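Side-chain contacts in uncharacterized protein (Legionella longbeachae NSW150, PDB 4JZA), which probably removes the 3-phosphate from phosphatidylinositol 3-phosphate, as a Legionella phosphoinositide phosphatase likely to act on host lipids: residues E560-D565 / D598-R603; D565-Y570 / T576-D581; H604-A609 / K645-A650. One frame throughout, in Å; residues are numbered along the deposited sequence.

Contact 1. Residues E560-D565 / D598-R603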
loop_
_atom_site.group_PDB
_atom_site.type_symbol
_atom_site.label_atom_id
_atom_site.label_comp_id
_atom_site.label_asym_id
_atom_site.label_seq_id
_atom_site.Cartn_x
_atom_site.Cartn_y
_atom_site.Cartn_z
ATOM N N GLU A 560 2.023 -3.098 22.257
ATOM C CA GLU A 560 1.903 -4.248 23.133
ATOM C C GLU A 560 3.253 -4.888 23.374
ATOM O O GLU A 560 3.573 -5.280 24.484
ATOM C CB GLU A 560 0.973 -5.289 22.526
ATOM C CG GLU A 560 0.838 -6.549 23.368
ATOM C CD GLU A 560 1.762 -7.674 22.937
ATOM O OE1 GLU A 560 1.835 -7.963 21.736
ATOM O OE2 GLU A 560 2.407 -8.288 23.802
ATOM N N LEU A 561 4.042 -4.997 22.317
ATOM C CA LEU A 561 5.357 -5.605 22.401
ATOM C C LEU A 561 6.299 -4.832 23.295
ATOM O O LEU A 561 7.057 -5.411 24.046
ATOM C CB LEU A 561 5.969 -5.750 21.016
ATOM C CG LEU A 561 5.270 -6.745 20.102
ATOM C CD1 LEU A 561 6.009 -6.839 18.787
ATOM C CD2 LEU A 561 5.178 -8.103 20.760
ATOM N N ILE A 562 6.252 -3.516 23.199
ATOM C CA ILE A 562 7.050 -2.666 24.058
ATOM C C ILE A 562 6.577 -2.863 25.512
ATOM O O ILE A 562 7.408 -3.034 26.443
ATOM C CB ILE A 562 6.863 -1.203 23.616
ATOM C CG1 ILE A 562 7.774 -0.887 22.420
ATOM C CG2 ILE A 562 7.141 -0.231 24.732
ATOM C CD1 ILE A 562 7.277 0.290 21.637
ATOM N N HIS A 563 5.250 -2.847 25.706
ATOM C CA HIS A 563 4.695 -2.900 27.044
ATOM C C HIS A 563 5.030 -4.242 27.666
ATOM O O HIS A 563 5.520 -4.308 28.807
ATOM C CB HIS A 563 3.209 -2.672 27.013
ATOM C CG HIS A 563 2.596 -2.399 28.348
ATOM N ND1 HIS A 563 1.990 -3.383 29.098
ATOM C CD2 HIS A 563 2.396 -1.241 29.018
ATOM C CE1 HIS A 563 1.489 -2.850 30.194
ATOM N NE2 HIS A 563 1.738 -1.556 30.183
ATOM N N THR A 564 4.829 -5.308 26.913
ATOM C CA THR A 564 5.131 -6.617 27.432
ATOM C C THR A 564 6.639 -6.735 27.614
ATOM O O THR A 564 7.107 -7.129 28.672
ATOM C CB THR A 564 4.522 -7.696 26.530
ATOM O OG1 THR A 564 3.099 -7.530 26.487
ATOM C CG2 THR A 564 4.825 -9.074 27.030
ATOM N N ASP A 565 7.440 -6.351 26.647
ATOM C CA ASP A 565 8.884 -6.316 26.936
ATOM C C ASP A 565 9.177 -5.592 28.282
ATOM O O ASP A 565 9.950 -6.062 29.105
ATOM C CB ASP A 565 9.682 -5.654 25.802
ATOM C CG ASP A 565 9.879 -6.568 24.583
ATOM O OD1 ASP A 565 9.763 -7.820 24.752
ATOM O OD2 ASP A 565 10.176 -6.034 23.457
ATOM N N ASP A 598 12.010 4.042 27.778
ATOM C CA ASP A 598 13.298 3.624 27.169
ATOM C C ASP A 598 13.126 2.790 25.925
ATOM O O ASP A 598 13.858 2.982 24.938
ATOM C CB ASP A 598 14.145 2.802 28.149
ATOM C CG ASP A 598 14.884 3.661 29.134
ATOM O OD1 ASP A 598 14.935 4.885 28.940
ATOM O OD2 ASP A 598 15.411 3.096 30.113
ATOM N N LEU A 599 12.190 1.838 26.002
ATOM C CA LEU A 599 11.955 0.929 24.900
ATOM C C LEU A 599 11.355 1.686 23.729
ATOM O O LEU A 599 11.835 1.567 22.619
ATOM C CB LEU A 599 11.081 -0.242 25.328
ATOM C CG LEU A 599 11.786 -1.269 26.254
ATOM C CD1 LEU A 599 10.821 -2.368 26.602
ATOM C CD2 LEU A 599 13.001 -1.926 25.651
ATOM N N TYR A 600 10.344 2.505 24.012
ATOM C CA TYR A 600 9.686 3.295 23.004
ATOM C C TYR A 600 10.716 4.171 22.337
ATOM O O TYR A 600 10.804 4.200 21.131
ATOM C CB TYR A 600 8.528 4.102 23.610
ATOM C CG TYR A 600 7.739 4.879 22.578
ATOM C CD1 TYR A 600 8.221 6.076 22.073
ATOM C CD2 TYR A 600 6.519 4.401 22.106
ATOM C CE1 TYR A 600 7.529 6.779 21.132
ATOM C CE2 TYR A 600 5.821 5.075 21.140
ATOM C CZ TYR A 600 6.333 6.269 20.659
ATOM O OH TYR A 600 5.646 6.957 19.688
HETATM N N MSE A 601 11.544 4.848 23.118
HETATM C CA MSE A 601 12.548 5.750 22.515
HETATM C C MSE A 601 13.729 5.074 21.852
HETATM O O MSE A 601 14.459 5.707 21.166
HETATM C CB MSE A 601 13.066 6.698 23.560
HETATM C CG MSE A 601 11.928 7.641 23.987
HETATM SE SE MSE A 601 12.393 8.849 25.474
HETATM C CE MSE A 601 13.932 9.703 24.602
ATOM N N SER A 602 13.945 3.785 22.049
ATOM C CA SER A 602 14.978 3.095 21.299
ATOM C C SER A 602 14.604 3.148 19.832
ATOM O O SER A 602 15.484 3.127 18.921
ATOM C CB SER A 602 15.111 1.646 21.752
ATOM O OG SER A 602 13.939 0.905 21.480
ATOM N N ARG A 603 13.281 3.190 19.625
ATOM C CA ARG A 603 12.681 3.315 18.297
ATOM C C ARG A 603 12.808 2.028 17.541
ATOM O O ARG A 603 12.665 2.009 16.336
ATOM C CB ARG A 603 13.315 4.431 17.462
ATOM C CG ARG A 603 13.152 5.823 18.050
ATOM C CD ARG A 603 13.284 6.903 16.991
ATOM N NE ARG A 603 12.103 7.707 17.158
ATOM C CZ ARG A 603 11.202 7.974 16.233
ATOM N NH1 ARG A 603 11.352 7.597 14.969
ATOM N NH2 ARG A 603 10.147 8.656 16.587
#
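Ile562 is the first residue of 560-565 to meet helix 587-602, and it does so with both branches. Its CG2 lies anti to the backbone N and packs against Leu599, 4.0 Å from CB. Its longer branch points CD1 at Tyr600 and comes 4.2 Å from ring atom CD2. That methyl approaches the ring obliquely. The side chains of Ile562 and Leu599 run past each other in opposite directions, so each lies alongside its partner. The backbone takes part too: Leu599 CD1 sits 3.5 Å from Ile562 O, a packing contact.

One turn further on, Asp565 adds its CB, 3.6 Å from Leu599 CD1. Only this aliphatic part faces Leu599. The carboxylate turns elsewhere, and its OD1 forms a salt bridge with Arg372 NH1. Tyr600 divides its roles in a similar way, with ring atom CD2 near Ile562 CD1 and its OH hydrogen-bonded to Asp647 OD2.

No hydrogen bond crosses the contact. It is a small, buried helix-helix packing held mainly by apolar side chains. The two short axes come within 9.6 Å and run at 138° to each other, an oblique, broadly antiparallel crossing. Arg603 leaves helical geometry with positive phi just before helix 604-612.

Other flanks of 560-565 face different partners. His563 and Thr564 pack on helix 524-542, while Leu561 reaches strands 352-359 and 365-374 of the large mixed sheet. Helix 556-574 therefore lies between helix 587-602, helix 524-542 and the sheet.

Contact 2. Residues D565-Y570 / T576-D581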
loop_
_atom_site.group_PDB
_atom_site.type_symbol
_atom_site.label_atom_id
_atom_site.label_comp_id
_atom_site.label_asym_id
_atom_site.label_seq_id
_atom_site.Cartn_x
_atom_site.Cartn_y
_atom_site.Cartn_z
ATOM N N ASP A 565 7.440 -6.351 26.647
ATOM C CA ASP A 565 8.884 -6.316 26.936
ATOM C C ASP A 565 9.177 -5.592 28.282
ATOM O O ASP A 565 9.950 -6.062 29.105
ATOM C CB ASP A 565 9.682 -5.654 25.802
ATOM C CG ASP A 565 9.879 -6.568 24.583
ATOM O OD1 ASP A 565 9.763 -7.820 24.752
ATOM O OD2 ASP A 565 10.176 -6.034 23.457
ATOM N N ALA A 566 8.556 -4.451 28.508
ATOM C CA ALA A 566 8.843 -3.696 29.706
ATOM C C ALA A 566 8.471 -4.463 30.976
ATOM O O ALA A 566 9.139 -4.321 31.990
ATOM C CB ALA A 566 8.105 -2.371 29.682
HETATM N N MSE A 567 7.391 -5.238 30.953
HETATM C CA MSE A 567 6.996 -6.016 32.129
HETATM C C MSE A 567 8.042 -7.082 32.400
HETATM O O MSE A 567 8.439 -7.314 33.547
HETATM C CB MSE A 567 5.626 -6.623 31.914
HETATM C CG MSE A 567 4.580 -5.519 32.005
HETATM SE SE MSE A 567 2.779 -6.294 31.862
HETATM C CE MSE A 567 2.774 -7.194 33.618
ATOM N N ILE A 568 8.506 -7.737 31.343
ATOM C CA ILE A 568 9.547 -8.753 31.457
ATOM C C ILE A 568 10.829 -8.097 32.004
ATOM O O ILE A 568 11.425 -8.625 32.913
ATOM C CB ILE A 568 9.749 -9.493 30.104
ATOM C CG1 ILE A 568 8.509 -10.333 29.798
ATOM C CG2 ILE A 568 10.980 -10.397 30.088
ATOM C CD1 ILE A 568 8.448 -10.768 28.356
ATOM N N LEU A 569 11.234 -6.938 31.494
ATOM C CA LEU A 569 12.418 -6.285 32.028
ATOM C C LEU A 569 12.256 -5.861 33.485
ATOM O O LEU A 569 13.213 -5.915 34.271
ATOM C CB LEU A 569 12.800 -5.064 31.191
ATOM C CG LEU A 569 13.233 -5.480 29.789
ATOM C CD1 LEU A 569 13.486 -4.259 28.945
ATOM C CD2 LEU A 569 14.465 -6.385 29.799
ATOM N N TYR A 570 11.059 -5.437 33.846
ATOM C CA TYR A 570 10.747 -5.035 35.217
ATOM C C TYR A 570 10.887 -6.251 36.180
ATOM O O TYR A 570 11.608 -6.196 37.180
ATOM C CB TYR A 570 9.328 -4.411 35.257
ATOM C CG TYR A 570 8.918 -3.829 36.577
ATOM C CD1 TYR A 570 8.537 -4.657 37.639
ATOM C CD2 TYR A 570 8.919 -2.448 36.792
ATOM C CE1 TYR A 570 8.189 -4.120 38.856
ATOM C CE2 TYR A 570 8.577 -1.919 38.033
ATOM C CZ TYR A 570 8.221 -2.761 39.052
ATOM O OH TYR A 570 7.855 -2.266 40.262
ATOM N N THR A 576 9.539 -8.751 40.824
ATOM C CA THR A 576 8.123 -9.082 40.660
ATOM C C THR A 576 7.533 -8.319 39.455
ATOM O O THR A 576 8.135 -7.361 38.966
ATOM C CB THR A 576 7.331 -8.842 41.962
ATOM O OG1 THR A 576 6.460 -7.744 41.798
ATOM C CG2 THR A 576 8.267 -8.526 43.189
ATOM N N TRP A 577 6.390 -8.788 38.948
ATOM C CA TRP A 577 5.680 -8.124 37.863
ATOM C C TRP A 577 5.276 -6.764 38.346
ATOM O O TRP A 577 4.929 -6.657 39.490
ATOM C CB TRP A 577 4.411 -8.886 37.483
ATOM C CG TRP A 577 4.705 -10.245 36.917
ATOM C CD1 TRP A 577 4.356 -11.440 37.443
ATOM C CD2 TRP A 577 5.430 -10.535 35.712
ATOM N NE1 TRP A 577 4.820 -12.463 36.646
ATOM C CE2 TRP A 577 5.475 -11.924 35.576
ATOM C CE3 TRP A 577 6.039 -9.747 34.741
ATOM C CZ2 TRP A 577 6.090 -12.537 34.516
ATOM C CZ3 TRP A 577 6.642 -10.355 33.685
ATOM C CH2 TRP A 577 6.671 -11.742 33.575
ATOM N N PRO A 578 5.307 -5.724 37.478
ATOM C CA PRO A 578 4.665 -4.468 37.827
ATOM C C PRO A 578 3.170 -4.673 37.690
ATOM O O PRO A 578 2.750 -5.628 37.053
ATOM C CB PRO A 578 5.177 -3.522 36.756
ATOM C CG PRO A 578 5.312 -4.367 35.542
ATOM C CD PRO A 578 5.746 -5.719 36.057
ATOM N N VAL A 579 2.362 -3.784 38.257
ATOM C CA VAL A 579 0.904 -3.995 38.267
ATOM C C VAL A 579 0.141 -2.767 37.883
ATOM O O VAL A 579 0.613 -1.643 38.055
ATOM C CB VAL A 579 0.373 -4.508 39.645
ATOM C CG1 VAL A 579 0.967 -5.899 39.958
ATOM C CG2 VAL A 579 0.686 -3.506 40.765
ATOM N N PHE A 580 -1.033 -3.005 37.307
ATOM C CA PHE A 580 -1.887 -1.922 36.889
ATOM C C PHE A 580 -2.206 -0.905 37.980
ATOM O O PHE A 580 -2.165 0.295 37.747
ATOM C CB PHE A 580 -3.200 -2.478 36.349
ATOM C CG PHE A 580 -4.149 -1.412 35.852
ATOM C CD1 PHE A 580 -3.700 -0.395 34.983
ATOM C CD2 PHE A 580 -5.483 -1.404 36.280
ATOM C CE1 PHE A 580 -4.562 0.576 34.555
ATOM C CE2 PHE A 580 -6.350 -0.441 35.843
ATOM C CZ PHE A 580 -5.896 0.551 34.980
ATOM N N ASP A 581 -2.545 -1.406 39.151
ATOM C CA ASP A 581 -3.110 -0.613 40.205
ATOM C C ASP A 581 -1.986 -0.014 41.045
ATOM O O ASP A 581 -1.569 -0.585 42.030
ATOM C CB ASP A 581 -4.028 -1.506 41.037
ATOM C CG ASP A 581 -4.610 -0.800 42.258
ATOM O OD1 ASP A 581 -5.065 0.355 42.166
ATOM O OD2 ASP A 581 -4.607 -1.445 43.326
#
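Tyr570 has one face of its ring overlapped by Pro578. Pro578 CB stands over the ring centre, 3.6 Å from the centroid and 7° off the ring normal, a CH-pi contact. The proline CD packs close to Tyr570 CD1, at 3.4 Å. The proline ring and the tyrosine lie alongside, pointing opposite ways. Tyr570 CG is anti to the backbone N (chi1 -174°), which carries the ring away from its helix and along the returning loop. Thr576 O meets the same ring at its edge, in the ring plane, beside CD1 and CE1.

Pro578 also touches Met567, a selenomethionine in this crystal. The CG atoms of Met567 and Pro578 are 3.8 Å apart. The methionine chain bends at its third torsion, and its CE comes 3.8 Å from Pro578 O. The proline thus fits between Met567 and Tyr570, side chains one turn apart.

Trp577 starts out pointing away from the helix, but its six-membered ring comes back to it. Its edge meets the backbone, with CZ3 3.5 Å from Met567 O. CZ3 also lies 4.3 Å from Ile568 CG1. No hydrogen bond joins the segments. Within the loop, Thr576 OG1 donates to Trp577 O.

The contact folds the loop after helix 556-574 back onto that helix. Trp577 also packs on helices 501-513 and 524-542, and Lys571 makes a cation-pi contact with it. Ala566 and Tyr570 touch helix 587-602, and Ile568 reaches strand 352-359.

Contact 3. Residues H604-A609 / K645-A650; sequences HQHEHA and KDDDRA
His606 and Asp647 make the whole of this contact, through one His-carboxylate hydrogen bond that joins helix 604-612 to helix 643-652. His606 NE2 donates to Asp647 OD2 over 3.1 Å, with an angle of 155° at the hydrogen. The carboxylate oxygen lies in the plane of the imidazole, at the ring edge. Seen from the aspartate, the geometry is different: NE2 arrives from above the carboxylate plane, 79° out of it. The ring and carboxylate planes are 80° apart. Both side chains point at the opposite helix. The nearest CA atoms, those of His606 and Asp647, are still 8.2 Å apart, so the helices meet through these two side chains and not through their backbones.

This point of contact is buried. Elsewhere the pair of segments is loose. The flank of 645-650 turned from His606 carries Lys645, Asp648 and Arg649, which are at least partly exposed. They form salt bridges of their own, with Glu623, Lys620 and Asp653. Glu607 of the first helix is likewise partly exposed and pairs with Arg43.

Asp647 has further partners. Arg603 NH2 is modelled very close to its OD1, a salt bridge whose exact geometry is doubtful. Tyr600 OH hydrogen-bonds to OD2, the oxygen that His606 also uses. Three groups from around the end of helix 587-602 and the start of helix 604-612 thus meet one buried carboxylate. Such company would probably stabilise Asp647 as an anion. The histidine's orientation is fixed in part by the same oxygen.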
loop_
_atom_site.group_PDB
_atom_site.type_symbol
_atom_site.label_atom_id
_atom_site.label_comp_id
_atom_site.label_asym_id
_atom_site.label_seq_id
_atom_site.Cartn_x
_atom_site.Cartn_y
_atom_site.Cartn_z
ATOM N N HIS A 604 13.100 0.949 18.235
ATOM C CA HIS A 604 13.140 -0.310 17.563
ATOM C C HIS A 604 11.823 -0.607 16.800
ATOM O O HIS A 604 11.849 -0.943 15.632
ATOM C CB HIS A 604 13.395 -1.389 18.569
ATOM C CG HIS A 604 13.243 -2.765 18.017
ATOM N ND1 HIS A 604 14.245 -3.385 17.311
ATOM C CD2 HIS A 604 12.214 -3.648 18.081
ATOM C CE1 HIS A 604 13.820 -4.568 16.900
ATOM N NE2 HIS A 604 12.594 -4.754 17.357
ATOM N N GLN A 605 10.672 -0.504 17.452
ATOM C CA GLN A 605 9.411 -0.774 16.773
ATOM C C GLN A 605 9.143 0.223 15.662
ATOM O O GLN A 605 8.479 -0.099 14.684
ATOM C CB GLN A 605 8.236 -0.682 17.759
ATOM C CG GLN A 605 8.219 -1.775 18.819
ATOM C CD GLN A 605 8.146 -3.169 18.225
ATOM O OE1 GLN A 605 7.746 -3.339 17.090
ATOM N NE2 GLN A 605 8.525 -4.164 18.995
ATOM N N HIS A 606 9.616 1.445 15.814
ATOM C CA HIS A 606 9.348 2.464 14.825
ATOM C C HIS A 606 10.021 2.050 13.528
ATOM O O HIS A 606 9.445 2.202 12.422
ATOM C CB HIS A 606 9.897 3.835 15.237
ATOM C CG HIS A 606 9.259 4.435 16.462
ATOM N ND1 HIS A 606 9.164 3.773 17.666
ATOM C CD2 HIS A 606 8.804 5.687 16.691
ATOM C CE1 HIS A 606 8.633 4.576 18.567
ATOM N NE2 HIS A 606 8.426 5.749 18.007
ATOM N N GLU A 607 11.242 1.540 13.667
ATOM C CA GLU A 607 12.042 1.087 12.546
ATOM C C GLU A 607 11.437 -0.111 11.858
ATOM O O GLU A 607 11.428 -0.218 10.607
ATOM C CB GLU A 607 13.453 0.759 13.005
ATOM C CG GLU A 607 14.162 2.006 13.470
ATOM C CD GLU A 607 14.567 2.898 12.305
ATOM O OE1 GLU A 607 14.642 4.172 12.497
ATOM O OE2 GLU A 607 14.820 2.317 11.196
ATOM N N HIS A 608 10.915 -1.007 12.661
ATOM C CA HIS A 608 10.247 -2.193 12.129
ATOM C C HIS A 608 9.072 -1.769 11.268
ATOM O O HIS A 608 8.996 -2.164 10.124
ATOM C CB HIS A 608 9.807 -3.117 13.257
ATOM C CG HIS A 608 9.429 -4.476 12.799
ATOM N ND1 HIS A 608 8.128 -4.922 12.791
ATOM C CD2 HIS A 608 10.181 -5.493 12.325
ATOM C CE1 HIS A 608 8.096 -6.165 12.350
ATOM N NE2 HIS A 608 9.331 -6.533 12.055
ATOM N N ALA A 609 8.199 -0.912 11.771
ATOM C CA ALA A 609 7.199 -0.256 10.889
ATOM C C ALA A 609 7.776 0.395 9.618
ATOM O O ALA A 609 7.186 0.318 8.529
ATOM C CB ALA A 609 6.417 0.780 11.662
ATOM N N LYS A 645 3.218 13.310 18.269
ATOM C CA LYS A 645 2.486 13.667 17.044
ATOM C C LYS A 645 3.379 13.553 15.786
ATOM O O LYS A 645 2.908 13.210 14.713
ATOM C CB LYS A 645 1.855 15.028 17.173
ATOM C CG LYS A 645 0.728 15.056 18.203
ATOM C CD LYS A 645 0.113 16.450 18.330
ATOM C CE LYS A 645 -1.270 16.432 18.992
ATOM N NZ LYS A 645 -1.123 16.378 20.472
ATOM N N ASP A 646 4.680 13.771 15.947
ATOM C CA ASP A 646 5.626 13.544 14.908
ATOM C C ASP A 646 5.710 12.073 14.612
ATOM O O ASP A 646 5.763 11.682 13.436
ATOM C CB ASP A 646 7.013 14.036 15.331
ATOM C CG ASP A 646 7.090 15.581 15.496
ATOM O OD1 ASP A 646 6.192 16.244 14.946
ATOM O OD2 ASP A 646 8.023 16.124 16.167
ATOM N N ASP A 647 5.735 11.233 15.653
ATOM C CA ASP A 647 5.693 9.795 15.424
ATOM C C ASP A 647 4.484 9.416 14.574
ATOM O O ASP A 647 4.613 8.626 13.657
ATOM C CB ASP A 647 5.718 9.004 16.745
ATOM C CG ASP A 647 7.111 9.041 17.414
ATOM O OD1 ASP A 647 7.989 9.547 16.705
ATOM O OD2 ASP A 647 7.324 8.636 18.601
ATOM N N ASP A 648 3.333 10.029 14.833
ATOM C CA ASP A 648 2.116 9.699 14.117
ATOM C C ASP A 648 2.161 10.228 12.692
ATOM O O ASP A 648 1.672 9.589 11.771
ATOM C CB ASP A 648 0.934 10.235 14.905
ATOM C CG ASP A 648 -0.393 10.037 14.219
ATOM O OD1 ASP A 648 -1.019 8.977 14.337
ATOM O OD2 ASP A 648 -0.848 11.010 13.612
ATOM N N ARG A 649 2.790 11.373 12.504
ATOM C CA ARG A 649 2.999 11.942 11.180
ATOM C C ARG A 649 3.870 10.999 10.364
ATOM O O ARG A 649 3.579 10.716 9.171
ATOM C CB ARG A 649 3.670 13.341 11.325
ATOM C CG ARG A 649 3.942 14.222 10.080
ATOM C CD ARG A 649 2.695 14.540 9.295
ATOM N NE ARG A 649 2.421 13.463 8.361
ATOM C CZ ARG A 649 1.442 13.423 7.466
ATOM N NH1 ARG A 649 0.591 14.431 7.323
ATOM N NH2 ARG A 649 1.337 12.346 6.702
ATOM N N ALA A 650 4.943 10.501 10.972
ATOM C CA ALA A 650 5.867 9.661 10.194
ATOM C C ALA A 650 5.194 8.312 9.858
ATOM O O ALA A 650 5.389 7.791 8.789
ATOM C CB ALA A 650 7.180 9.470 10.898
#

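The chain leaves the mixed sheet at strand 545-549 and enters helix 556-574, which serves both contact 1 and contact 2. Contact 2 closes first: the helix ends and the chain doubles back, so that 576-581 lies on its later turns. Contact 1 closes a longer loop around it when helix 587-602 returns, so contact 2 is nested inside contact 1. They share Asp565, and Leu599 CD1 also touches Ala566 N and Leu569 CD1. Contact 3 follows in series and closes a loop of 35 residues between 604-609 and 645-650. It abuts contact 1, where Ile562 CD1 meets Gln605 CG, but does not touch contact 2. Together they tie four successive helix regions together beside the sheet.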